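Local coordinates for protein Alpha/beta fold hydrolase (Pseudomonas aeruginosa, PDB 6I8W) that degrades membrane phospholipids as a membrane-bound phospholipase A of the alpha/beta hydrolase fold and probably also acts as a lipase or esterase, at residues F71-D74 against K75-L79; Y236-L239 against E240-L243; V45-N49 against L50-Y54. One frame throughout, in Å; residues are numbered along the deposited sequence.

Contact 1 of 3, residues F71-D74 against K75-L79; sequences FGAD and KDNWL. With MYR (myristic acid), chain C.
The carbonyl of D74 accepts a hydrogen bond from the backbone amide of N77 (N to O 3.1 Å), forming the first turn of the 3-10 segment 75-78, and W78 N to K75 O follows as the next bond. The side chain of D74 reaches forward over the start of the turn. Its CG lies between its own backbone N and carbonyl carbon (chi1 58°), and from there OD1 reaches the amide N of D76 at 2.9 Å. This bond is bent, 132° at the hydrogen, and comes to the anti side of the carboxylate, 29° out of its plane. It makes an Asx turn that, with the D74 carbonyl, secures the start of the 3-10 segment. Two waters extend the network: one donates a hydrogen bond to D74 OD1 and accepts one from N77 ND2, the other donates to both D74 OD2 and D76 OD2. The second water bridges two carboxylates whose planes are nearly perpendicular, and probably eases their mutual repulsion, as do the salt bridges of D76 to R31 and R35. The side-chain amide of N77 lies against A73, with OD1 3.4 Å from A73 CB, and it also borders the myristic acid: OD1 approaches C3 of the lipid at 3.2 Å while ND2 lies beside C7. L79 CD1 meets C14 at the methyl end of the acyl chain. The turn joins strand 64-68 to helix 79-82, with K75 reaching D95 in a salt bridge, L79 packing on helix 3-38, and F71 set edge-to-face against F229 of helix 208-234.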
# COMPACT_ATOMS: atom_id res chain seq x y z
N PHE A 71 -4.13 3.59 -1.02
CA PHE A 71 -4.23 5.03 -1.23
C PHE A 71 -3.42 5.81 -0.19
O PHE A 71 -3.54 5.55 1.00
CB PHE A 71 -5.69 5.48 -1.19
CG PHE A 71 -5.85 6.97 -1.26
CD1 PHE A 71 -5.79 7.64 -2.47
CD2 PHE A 71 -6.03 7.71 -0.10
CE1 PHE A 71 -5.93 9.02 -2.54
CE2 PHE A 71 -6.16 9.09 -0.15
CZ PHE A 71 -6.11 9.75 -1.37
N GLY A 72 -2.60 6.74 -0.65
CA GLY A 72 -1.86 7.60 0.25
C GLY A 72 -0.68 6.92 0.91
O GLY A 72 0.08 7.57 1.62
N ALA A 73 -0.52 5.61 0.68
CA ALA A 73 0.56 4.83 1.28
C ALA A 73 1.76 4.71 0.34
O ALA A 73 1.86 5.42 -0.66
CB ALA A 73 0.04 3.40 1.68
N ASP A 74 2.68 3.80 0.65
CA ASP A 74 3.84 3.57 -0.20
C ASP A 74 4.44 2.20 0.09
O ASP A 74 3.90 1.44 0.90
CB ASP A 74 4.91 4.67 -0.03
CG ASP A 74 5.42 4.81 1.42
OD1 ASP A 74 5.64 3.79 2.10
OD2 ASP A 74 5.63 5.94 1.87
N LYS A 75 5.54 1.89 -0.58
CA LYS A 75 6.14 0.56 -0.50
C LYS A 75 6.62 0.22 0.91
O LYS A 75 6.73 -0.96 1.27
CB LYS A 75 7.30 0.44 -1.50
CG LYS A 75 8.44 1.42 -1.26
CD LYS A 75 9.32 1.53 -2.51
CE LYS A 75 10.49 2.47 -2.30
NZ LYS A 75 10.06 3.84 -1.92
N ASP A 76 6.91 1.23 1.73
CA ASP A 76 7.37 0.95 3.11
C ASP A 76 6.25 0.39 4.01
O ASP A 76 6.54 -0.08 5.11
CB ASP A 76 7.98 2.19 3.76
CG ASP A 76 9.36 2.53 3.20
OD1 ASP A 76 10.16 1.61 2.95
OD2 ASP A 76 9.66 3.73 3.04
N ASN A 77 4.99 0.44 3.57
CA ASN A 77 3.91 -0.27 4.27
C ASN A 77 4.18 -1.77 4.44
O ASN A 77 3.63 -2.42 5.33
CB ASN A 77 2.58 -0.13 3.54
CG ASN A 77 1.72 1.02 4.04
OD1 ASN A 77 0.49 0.93 4.01
ND2 ASN A 77 2.35 2.09 4.52
N TRP A 78 5.02 -2.32 3.57
CA TRP A 78 5.20 -3.77 3.48
C TRP A 78 6.40 -4.35 4.21
O TRP A 78 6.59 -5.56 4.17
CB TRP A 78 5.31 -4.17 2.00
CG TRP A 78 4.06 -3.88 1.20
CD1 TRP A 78 3.86 -2.85 0.30
CD2 TRP A 78 2.84 -4.63 1.24
NE1 TRP A 78 2.57 -2.93 -0.22
CE2 TRP A 78 1.94 -4.02 0.34
CE3 TRP A 78 2.44 -5.78 1.93
CZ2 TRP A 78 0.65 -4.52 0.13
CZ3 TRP A 78 1.17 -6.27 1.73
CH2 TRP A 78 0.29 -5.64 0.83
N LEU A 79 7.21 -3.51 4.87
CA LEU A 79 8.53 -3.97 5.34
C LEU A 79 8.48 -5.14 6.33
O LEU A 79 9.20 -6.12 6.17
CB LEU A 79 9.31 -2.81 5.99
CG LEU A 79 9.42 -1.58 5.09
CD1 LEU A 79 10.32 -0.51 5.70
CD2 LEU A 79 9.91 -1.98 3.72
C1 MYR C . -4.16 3.02 3.55
O1 MYR C . -3.82 1.97 2.96
O2 MYR C . -5.23 3.63 3.29
C2 MYR C . -3.30 3.53 4.69
C3 MYR C . -2.07 2.64 4.86
C4 MYR C . -1.36 2.90 6.19
C5 MYR C . -0.72 4.28 6.22
C6 MYR C . 0.17 4.40 7.45
C7 MYR C . 1.64 4.61 7.08
C8 MYR C . 2.55 3.79 7.98
C9 MYR C . 3.82 4.55 8.37
C10 MYR C . 5.04 3.98 7.67
C11 MYR C . 6.34 4.49 8.27
C12 MYR C . 7.50 4.24 7.32
C13 MYR C . 8.80 4.04 8.08
C14 MYR C . 9.61 2.92 7.47
O HOH W 1 4.74 3.56 4.60
O HOH W 2 7.98 5.90 3.59

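Contact 2 of 3, residues Y236-L239 against E240-L243; sequences YIPL and EPEL
L239 and L243 meet first through the backbone: the amide N of L243 gives its hydrogen to L239 O at 3.0 Å, nearly in line with the carbonyl (172° at the oxygen). The same oxygen takes a second, shorter bond from E242 N at 2.7 Å, this donor standing 53° out of the carbonyl plane. Two amides therefore grip one acceptor, whereas E240 N is buried here without a partner in the model. The side chain of L243 follows its amide toward that carbonyl, bringing CG to 3.4 Å from L239 O, and also faces L239 CB.

P238 and P241 make the next layer. CD of P241 rests 3.5 Å from P238 O and close to P238 CB, so the P241 ring packs by CD against P238. Water 4 lies beside this pair, donating to P238 O and to E242 OE2. E242 arrives there by a bend at chi2, its CG 3.7 Å from P238 O, and its OE1 is tied by a salt bridge to K245. E240 also bends at chi2 (89°), which folds its carboxylate back alongside the chain and brings OE1 to 3.7 Å from P238 CB. Water 3 donates to that OE1 and hydrogen-bonds to Y236 OH, lying at the edge of the tyrosine ring and in its plane.

Farther out, OE2 of E240 accepts from the amide of M166, L239 shares a backbone hydrogen bond with G164, and the L239 side chain packs on H141, A144 and L145 of helix 138-149. L239 O accepts from residues i+3 and i+4, one 3-10-type and one alpha-type bond, so 239-243 make an isolated helical turn in the connection from helix 208-234 to strand 250-255 of the alpha/beta hydrolase fold.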
# COMPACT_ATOMS: atom_id res chain seq x y z
N TYR A 236 -14.35 5.18 -10.90
CA TYR A 236 -14.46 3.94 -10.15
C TYR A 236 -14.77 2.77 -11.06
O TYR A 236 -15.62 2.86 -11.92
CB TYR A 236 -15.54 4.09 -9.08
CG TYR A 236 -15.81 2.86 -8.24
CD1 TYR A 236 -15.00 2.56 -7.15
CD2 TYR A 236 -16.90 2.04 -8.50
CE1 TYR A 236 -15.25 1.45 -6.36
CE2 TYR A 236 -17.16 0.92 -7.71
CZ TYR A 236 -16.32 0.64 -6.64
OH TYR A 236 -16.56 -0.45 -5.84
N ILE A 237 -14.06 1.66 -10.88
CA ILE A 237 -14.34 0.44 -11.64
C ILE A 237 -14.82 -0.66 -10.71
O ILE A 237 -14.06 -1.16 -9.88
CB ILE A 237 -13.09 -0.05 -12.40
CG1 ILE A 237 -12.58 1.04 -13.36
CG2 ILE A 237 -13.39 -1.34 -13.14
CD1 ILE A 237 -11.28 0.68 -14.06
N PRO A 238 -16.10 -1.04 -10.83
CA PRO A 238 -16.63 -2.12 -9.99
C PRO A 238 -15.92 -3.44 -10.24
O PRO A 238 -15.68 -3.80 -11.40
CB PRO A 238 -18.11 -2.20 -10.40
CG PRO A 238 -18.17 -1.54 -11.75
CD PRO A 238 -17.11 -0.49 -11.75
N LEU A 239 -15.57 -4.16 -9.18
CA LEU A 239 -14.94 -5.46 -9.33
C LEU A 239 -15.92 -6.61 -9.55
O LEU A 239 -15.54 -7.65 -10.08
CB LEU A 239 -14.10 -5.78 -8.10
CG LEU A 239 -12.75 -5.08 -7.99
CD1 LEU A 239 -12.05 -5.55 -6.74
CD2 LEU A 239 -11.91 -5.36 -9.24
N GLU A 240 -17.17 -6.43 -9.13
CA GLU A 240 -18.16 -7.51 -9.19
C GLU A 240 -18.24 -8.17 -10.58
O GLU A 240 -18.28 -9.39 -10.67
CB GLU A 240 -19.54 -7.02 -8.75
CG GLU A 240 -19.66 -6.75 -7.25
CD GLU A 240 -19.28 -5.33 -6.85
OE1 GLU A 240 -18.67 -4.61 -7.67
OE2 GLU A 240 -19.60 -4.93 -5.71
N PRO A 241 -18.25 -7.38 -11.68
CA PRO A 241 -18.24 -8.07 -12.98
C PRO A 241 -16.88 -8.67 -13.39
O PRO A 241 -16.83 -9.40 -14.37
CB PRO A 241 -18.64 -6.96 -13.97
CG PRO A 241 -19.17 -5.83 -13.13
CD PRO A 241 -18.40 -5.92 -11.85
N GLU A 242 -15.81 -8.33 -12.68
CA GLU A 242 -14.47 -8.76 -13.10
C GLU A 242 -13.95 -10.00 -12.37
O GLU A 242 -13.23 -10.81 -12.95
CB GLU A 242 -13.46 -7.60 -12.92
CG GLU A 242 -13.90 -6.24 -13.51
CD GLU A 242 -14.30 -6.33 -14.98
OE1 GLU A 242 -13.67 -7.11 -15.73
OE2 GLU A 242 -15.22 -5.58 -15.40
N LEU A 243 -14.32 -10.14 -11.10
CA LEU A 243 -13.85 -11.26 -10.29
C LEU A 243 -14.06 -12.64 -10.92
O LEU A 243 -13.17 -13.48 -10.82
CB LEU A 243 -14.51 -11.21 -8.91
CG LEU A 243 -14.17 -9.98 -8.08
CD1 LEU A 243 -14.98 -9.94 -6.81
CD2 LEU A 243 -12.69 -9.99 -7.77
O HOH W 3 -18.44 -1.99 -6.68
O HOH W 4 -16.19 -3.52 -13.97

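Contact 3 of 3, residues V45-N49 against L50-Y54; sequences VQVDN and LEIAY
V45 and I52 are joined by two backbone hydrogen bonds, I52 N to V45 O at 2.8 Å and V45 N to I52 O at 3.0 Å, as an antiparallel hydrogen-bonded pair. A second such pair, V47 with L50, lies nearer the turn: V47 N meets L50 O at 2.8 Å, and L50 N returns the bond to V47 O. In the returning bond the donor stands 62° out of the carbonyl plane. Between them Q46 and E51 form a non-hydrogen-bonded pair, where the CA of Q46 sends a CA-H...O contact to L50 O at 3.3 Å.

The reversal itself is a type I' turn from V47 to L50, with D48 and N49 at its corners. Both have positive phi (48° and 65°), the left-handed region that this turn requires.

Apolar contacts gather on the face carrying V45, V47, L50 and I52. The CG1 branch of I52, anti to the carbonyl carbon, carries its CD1 methyl diagonally across to V47, 3.8 Å from CB and nearly as close to CG2. Farther from the turn, V45 CG1 touches the Y54 ring obliquely at CE1 (3.8 Å), while the carbonyl O of I52 lies at that ring's edge, in its plane. Helix 112-125 packs on this face, with F122 meeting V45 and I52 and standing edge-to-face with Y54, and R118 touching L50.

Four backbone bonds thus fix the register of this two-residue beta hairpin. Valine, leucine, isoleucine and tyrosine side chains turn one face toward the helix, while at Q46 and E51 the other face is polar and exposed.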
# COMPACT_ATOMS: atom_id res chain seq x y z
N VAL A 45 12.98 2.21 -11.80
CA VAL A 45 12.95 1.88 -13.22
C VAL A 45 11.94 2.79 -13.90
O VAL A 45 10.90 3.13 -13.33
CB VAL A 45 12.61 0.38 -13.44
CG1 VAL A 45 11.26 0.03 -12.86
CG2 VAL A 45 12.68 0.02 -14.94
N GLN A 46 12.25 3.20 -15.12
CA GLN A 46 11.35 4.02 -15.92
C GLN A 46 10.36 3.15 -16.67
O GLN A 46 10.75 2.26 -17.44
CB GLN A 46 12.14 4.88 -16.93
CG GLN A 46 13.11 5.86 -16.27
CD GLN A 46 14.10 6.45 -17.26
OE1 GLN A 46 14.25 5.96 -18.37
NE2 GLN A 46 14.78 7.52 -16.85
N VAL A 47 9.07 3.43 -16.47
CA VAL A 47 7.99 2.69 -17.10
C VAL A 47 7.06 3.71 -17.75
O VAL A 47 6.49 4.54 -17.03
CB VAL A 47 7.21 1.82 -16.07
CG1 VAL A 47 6.13 1.04 -16.77
CG2 VAL A 47 8.18 0.91 -15.30
N ASP A 48 6.94 3.65 -19.08
CA ASP A 48 6.24 4.67 -19.86
C ASP A 48 6.71 6.06 -19.44
O ASP A 48 5.91 6.99 -19.27
CB ASP A 48 4.71 4.56 -19.76
CG ASP A 48 4.15 3.32 -20.44
OD1 ASP A 48 4.62 2.97 -21.54
OD2 ASP A 48 3.20 2.73 -19.90
N ASN A 49 8.03 6.17 -19.28
CA ASN A 49 8.69 7.42 -18.92
C ASN A 49 8.31 7.92 -17.53
O ASN A 49 8.59 9.06 -17.19
CB ASN A 49 8.39 8.51 -19.96
CG ASN A 49 9.46 9.60 -20.00
OD1 ASN A 49 10.65 9.31 -19.86
ND2 ASN A 49 9.05 10.84 -20.19
N LEU A 50 7.71 7.07 -16.70
CA LEU A 50 7.54 7.44 -15.31
C LEU A 50 8.58 6.72 -14.47
O LEU A 50 8.77 5.51 -14.62
CB LEU A 50 6.15 7.09 -14.78
CG LEU A 50 4.90 7.61 -15.50
CD1 LEU A 50 3.68 7.27 -14.64
CD2 LEU A 50 5.00 9.10 -15.79
N GLU A 51 9.19 7.43 -13.54
CA GLU A 51 10.11 6.77 -12.61
C GLU A 51 9.32 6.05 -11.54
O GLU A 51 8.54 6.65 -10.81
CB GLU A 51 11.08 7.76 -11.98
CG GLU A 51 12.06 7.09 -11.03
CD GLU A 51 13.32 7.90 -10.82
OE1 GLU A 51 13.56 8.83 -11.62
OE2 GLU A 51 14.06 7.62 -9.86
N ILE A 52 9.51 4.75 -11.46
CA ILE A 52 8.84 3.97 -10.44
C ILE A 52 9.87 3.46 -9.44
O ILE A 52 10.76 2.70 -9.80
CB ILE A 52 8.06 2.82 -11.06
CG1 ILE A 52 7.00 3.40 -12.02
CG2 ILE A 52 7.47 1.92 -9.97
CD1 ILE A 52 5.97 2.38 -12.47
N ALA A 53 9.75 3.92 -8.19
CA ALA A 53 10.62 3.46 -7.12
C ALA A 53 10.10 2.13 -6.59
O ALA A 53 8.88 1.91 -6.52
CB ALA A 53 10.69 4.51 -5.98
N TYR A 54 11.01 1.24 -6.23
CA TYR A 54 10.57 -0.03 -5.66
C TYR A 54 11.60 -0.62 -4.74
O TYR A 54 12.77 -0.26 -4.78
CB TYR A 54 10.21 -1.04 -6.77
CG TYR A 54 11.34 -1.50 -7.69
CD1 TYR A 54 11.75 -0.73 -8.77
CD2 TYR A 54 11.97 -2.74 -7.48
CE1 TYR A 54 12.78 -1.16 -9.63
CE2 TYR A 54 13.00 -3.18 -8.34
CZ TYR A 54 13.39 -2.39 -9.40
OH TYR A 54 14.40 -2.81 -10.25

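In the fold
From the N terminus, the chain leaves the long helix 3-38 and enters the hairpin of contact 3, which closes the tight loop between strands 41-47 and 50-57 at one edge of the sheet. Contact 1 follows after strand 64-68, closing the turn before helix 79-82; it touches contact 3 where K75 CD packs 3.7 Å from Y54 CA. Much later, contact 2 closes a turn between helix 208-234 and strand 250-255, about 24 Å from contact 1 and 27 Å from contact 3, centre to centre. All three run in series, neither nesting nor crossing. Together they mark the sheet edge, the buried loop that borders the myristic acid and a distant connecting loop.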